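Local coordinates for protein transcriptional regulator (Aquifex aeolicus, PDB 2EH3) that probably binds DNA as a two-chain transcriptional regulator of the TetR/AcrR family, with a predicted helix-turn-helix and an all-helical C-terminal domain that carries magnesium ions, at residues K12-E17 and E26-R31. Numbering follows the deposited sequence.
Sequences KELFFE and EEIVKR
Leu-14 reaches from helix 3-18 to the backbone of helix 25-32, a compact example of how one branched side chain can join two steeply inclined helices. The CD1 methyl of Leu-14 lies 3.9 Å from CA of Ile-28 and equally close to the carbonyl O of Glu-27, so this branch packs on the main chain of the opposing helix as well as on side chains. CD1 of Leu-14 also meets CG1 of Ile-28 at 4.0 Å. The Ile-28 chain is extended at chi2 (166°), which carries its CD1 on to CE1 of Phe-15, 4.2 Å away, where it meets the ring obliquely.

The other branch packs against a charged group by van der Waals contact alone. CD2 of Leu-14 sits over one face of the Arg-31 guanidinium, 3.8 Å from NH1, and bends at chi2 and chi3 turn the guanidinium so that the arginine crosses the leucine obliquely. No hydrogen bond links the two segments; OE1 of Glu-27 takes both a salt bridge from Lys-18 and a hydrogen bond from the backbone N of Ser-24. Replacing Leu-14 by alanine removes both methyls, which would probably open a gap against the backbone of Glu-27 and Ile-28 and leave one face of the Arg-31 guanidinium without its apolar cover.

The axes of the segments approach to 10.5 Å, and their directions differ by 129°. This is the packing of the first two helices of a TetR-type DNA-binding domain, 25-32 opening the predicted helix-turn-helix. Thr-23 of the connecting loop touches Leu-14, Phe-15 and Ile-28, Leu-49 of helix 46-67 meets both Phe-15 and Ile-28, and Phe-15 also reaches Ile-93 on helix 88-99.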
ATOM      1  N   LYS A  12      -3.606  14.081  15.891  1.00  9.90           N
ATOM      2  CA  LYS A  12      -2.630  13.374  15.045  1.00 10.90           C
ATOM      3  C   LYS A  12      -1.826  12.429  15.916  1.00 11.72           C
ATOM      4  O   LYS A  12      -1.562  11.283  15.529  1.00 11.10           O
ATOM      5  CB  LYS A  12      -1.689  14.367  14.336  1.00 12.65           C
ATOM      6  CG  LYS A  12      -2.305  15.018  13.123  1.00 16.06           C
ATOM      7  CD  LYS A  12      -1.293  15.855  12.333  1.00 18.07           C
ATOM      8  CE  LYS A  12      -0.981  17.138  13.046  1.00 19.82           C
ATOM      9  NZ  LYS A  12      -0.466  18.172  12.081  1.00 20.42           N
ATOM     10  N   GLU A  13      -1.451  12.890  17.109  1.00 11.05           N
ATOM     11  CA  GLU A  13      -0.688  12.042  18.011  1.00 12.57           C
ATOM     12  C   GLU A  13      -1.473  10.809  18.454  1.00 11.02           C
ATOM     13  O   GLU A  13      -0.951   9.686  18.351  1.00 11.11           O
ATOM     14  CB  GLU A  13      -0.256  12.835  19.255  1.00 13.18           C
ATOM     15  CG  GLU A  13       0.957  13.725  19.004  1.00 23.22           C
ATOM     16  CD  GLU A  13       2.124  12.941  18.414  1.00 25.29           C
ATOM     17  OE1 GLU A  13       2.386  11.804  18.891  1.00 30.10           O
ATOM     18  OE2 GLU A  13       2.778  13.461  17.484  1.00 31.15           O
ATOM     19  N   LEU A  14      -2.706  11.004  18.918  1.00 11.52           N
ATOM     20  CA  LEU A  14      -3.501   9.870  19.374  1.00 11.07           C
ATOM     21  C   LEU A  14      -3.866   8.918  18.234  1.00 10.99           C
ATOM     22  O   LEU A  14      -3.809   7.714  18.412  1.00 10.51           O
ATOM     23  CB  LEU A  14      -4.776  10.329  20.095  1.00 12.16           C
ATOM     24  CG  LEU A  14      -4.472  11.054  21.401  1.00 12.27           C
ATOM     25  CD1 LEU A  14      -5.783  11.414  22.053  1.00 15.71           C
ATOM     26  CD2 LEU A  14      -3.593  10.177  22.317  1.00 15.71           C
ATOM     27  N   PHE A  15      -4.256   9.445  17.069  1.00  9.62           N
ATOM     28  CA  PHE A  15      -4.597   8.557  15.948  1.00 10.11           C
ATOM     29  C   PHE A  15      -3.366   7.746  15.523  1.00  9.45           C
ATOM     30  O   PHE A  15      -3.486   6.576  15.154  1.00 11.44           O
ATOM     31  CB  PHE A  15      -5.107   9.346  14.739  1.00 10.85           C
ATOM     32  CG  PHE A  15      -6.430  10.047  14.956  1.00 10.47           C
ATOM     33  CD1 PHE A  15      -7.312   9.652  15.966  1.00 12.80           C
ATOM     34  CD2 PHE A  15      -6.809  11.087  14.107  1.00 10.84           C
ATOM     35  CE1 PHE A  15      -8.565  10.288  16.113  1.00 12.30           C
ATOM     36  CE2 PHE A  15      -8.059  11.726  14.251  1.00 10.65           C
ATOM     37  CZ  PHE A  15      -8.934  11.319  15.254  1.00 11.37           C
ATOM     38  N   PHE A  16      -2.187   8.373  15.524  1.00  9.71           N
ATOM     39  CA  PHE A  16      -0.945   7.687  15.174  1.00 10.68           C
ATOM     40  C   PHE A  16      -0.678   6.559  16.170  1.00 11.12           C
ATOM     41  O   PHE A  16      -0.383   5.419  15.792  1.00 12.38           O
ATOM     42  CB  PHE A  16       0.229   8.681  15.188  1.00 12.00           C
ATOM     43  CG  PHE A  16       1.580   8.044  14.993  1.00 12.00           C
ATOM     44  CD1 PHE A  16       1.927   7.484  13.775  1.00 12.52           C
ATOM     45  CD2 PHE A  16       2.495   7.998  16.040  1.00 12.82           C
ATOM     46  CE1 PHE A  16       3.170   6.881  13.595  1.00 14.66           C
ATOM     47  CE2 PHE A  16       3.734   7.405  15.871  1.00 13.68           C
ATOM     48  CZ  PHE A  16       4.075   6.845  14.646  1.00 14.45           C
ATOM     49  N   GLU A  17      -0.825   6.879  17.445  1.00 12.09           N
ATOM     50  CA  GLU A  17      -0.593   5.897  18.501  1.00 13.46           C
ATOM     51  C   GLU A  17      -1.583   4.744  18.556  1.00 13.66           C
ATOM     52  O   GLU A  17      -1.172   3.596  18.741  1.00 13.77           O
ATOM     53  CB  GLU A  17      -0.569   6.585  19.873  1.00 16.73           C
ATOM     54  CG  GLU A  17       0.679   7.436  20.126  1.00 21.48           C
ATOM     55  CD  GLU A  17       1.975   6.639  20.049  1.00 24.56           C
ATOM     56  OE1 GLU A  17       2.064   5.568  20.679  1.00 26.76           O
ATOM     57  OE2 GLU A  17       2.918   7.093  19.368  1.00 28.56           O
ATOM     58  N   GLU A  26     -13.609  12.339  23.578  1.00 13.98           N
ATOM     59  CA  GLU A  26     -13.320  12.550  24.986  1.00 15.84           C
ATOM     60  C   GLU A  26     -11.819  12.435  25.303  1.00 13.62           C
ATOM     61  O   GLU A  26     -11.285  13.243  26.057  1.00 14.45           O
ATOM     62  CB  GLU A  26     -14.099  11.572  25.851  1.00 18.63           C
ATOM     63  CG  GLU A  26     -13.791  11.761  27.329  1.00 23.98           C
ATOM     64  CD  GLU A  26     -13.870  13.225  27.755  1.00 28.56           C
ATOM     65  OE1 GLU A  26     -14.975  13.815  27.659  1.00 28.68           O
ATOM     66  OE2 GLU A  26     -12.819  13.788  28.173  1.00 27.82           O
ATOM     67  N   GLU A  27     -11.135  11.438  24.747  1.00 12.45           N
ATOM     68  CA  GLU A  27      -9.702  11.274  24.999  1.00 11.96           C
ATOM     69  C   GLU A  27      -8.891  12.445  24.427  1.00 11.97           C
ATOM     70  O   GLU A  27      -7.899  12.884  25.011  1.00 12.04           O
ATOM     71  CB  GLU A  27      -9.199   9.953  24.411  1.00 13.81           C
ATOM     72  CG  GLU A  27      -9.835   8.737  25.055  1.00 14.44           C
ATOM     73  CD  GLU A  27      -9.466   7.430  24.371  1.00 16.75           C
ATOM     74  OE1 GLU A  27      -9.388   7.394  23.128  1.00 14.71           O
ATOM     75  OE2 GLU A  27      -9.274   6.421  25.088  1.00 17.44           O
ATOM     76  N   ILE A  28      -9.309  12.919  23.262  1.00 11.26           N
ATOM     77  CA  ILE A  28      -8.636  14.039  22.616  1.00 11.04           C
ATOM     78  C   ILE A  28      -8.736  15.303  23.468  1.00 11.32           C
ATOM     79  O   ILE A  28      -7.718  15.960  23.735  1.00 10.24           O
ATOM     80  CB  ILE A  28      -9.253  14.302  21.232  1.00 11.14           C
ATOM     81  CG1 ILE A  28      -8.859  13.163  20.277  1.00 12.37           C
ATOM     82  CG2 ILE A  28      -8.760  15.651  20.649  1.00 12.59           C
ATOM     83  CD1 ILE A  28      -9.689  13.144  18.987  1.00 13.73           C
ATOM     84  N   VAL A  29      -9.961  15.650  23.895  1.00 11.94           N
ATOM     85  CA  VAL A  29     -10.094  16.885  24.671  1.00 12.47           C
ATOM     86  C   VAL A  29      -9.444  16.772  26.045  1.00 13.08           C
ATOM     87  O   VAL A  29      -8.914  17.766  26.560  1.00 12.73           O
ATOM     88  CB  VAL A  29     -11.566  17.415  24.782  1.00 13.45           C
ATOM     89  CG1 VAL A  29     -12.118  17.730  23.375  1.00 13.70           C
ATOM     90  CG2 VAL A  29     -12.455  16.443  25.531  1.00 14.15           C
ATOM     91  N   LYS A  30      -9.450  15.570  26.626  1.00 13.07           N
ATOM     92  CA  LYS A  30      -8.789  15.356  27.914  1.00 14.35           C
ATOM     93  C   LYS A  30      -7.290  15.627  27.751  1.00 13.94           C
ATOM     94  O   LYS A  30      -6.691  16.355  28.535  1.00 14.43           O
ATOM     95  CB  LYS A  30      -8.978  13.913  28.378  1.00 16.40           C
ATOM     96  CG  LYS A  30      -8.479  13.627  29.804  1.00 21.76           C
ATOM     97  CD  LYS A  30      -8.624  12.134  30.163  1.00 25.00           C
ATOM     98  CE  LYS A  30      -7.576  11.264  29.427  1.00 27.39           C
ATOM     99  NZ  LYS A  30      -8.085   9.981  28.810  1.00 25.41           N
ATOM    100  N   ARG A  31      -6.678  15.032  26.728  1.00 13.29           N
ATOM    101  CA  ARG A  31      -5.251  15.211  26.498  1.00 14.36           C
ATOM    102  C   ARG A  31      -4.905  16.671  26.193  1.00 14.57           C
ATOM    103  O   ARG A  31      -3.845  17.172  26.588  1.00 16.18           O
ATOM    104  CB  ARG A  31      -4.805  14.297  25.345  1.00 15.22           C
ATOM    105  CG  ARG A  31      -3.365  14.491  24.896  1.00 17.45           C
ATOM    106  CD  ARG A  31      -2.371  14.050  25.954  1.00 21.25           C
ATOM    107  NE  ARG A  31      -2.368  12.602  26.184  1.00 23.43           N
ATOM    108  CZ  ARG A  31      -1.735  11.710  25.422  1.00 23.63           C
ATOM    109  NH1 ARG A  31      -1.043  12.108  24.362  1.00 24.66           N
ATOM    110  NH2 ARG A  31      -1.785  10.414  25.724  1.00 24.24           N
TER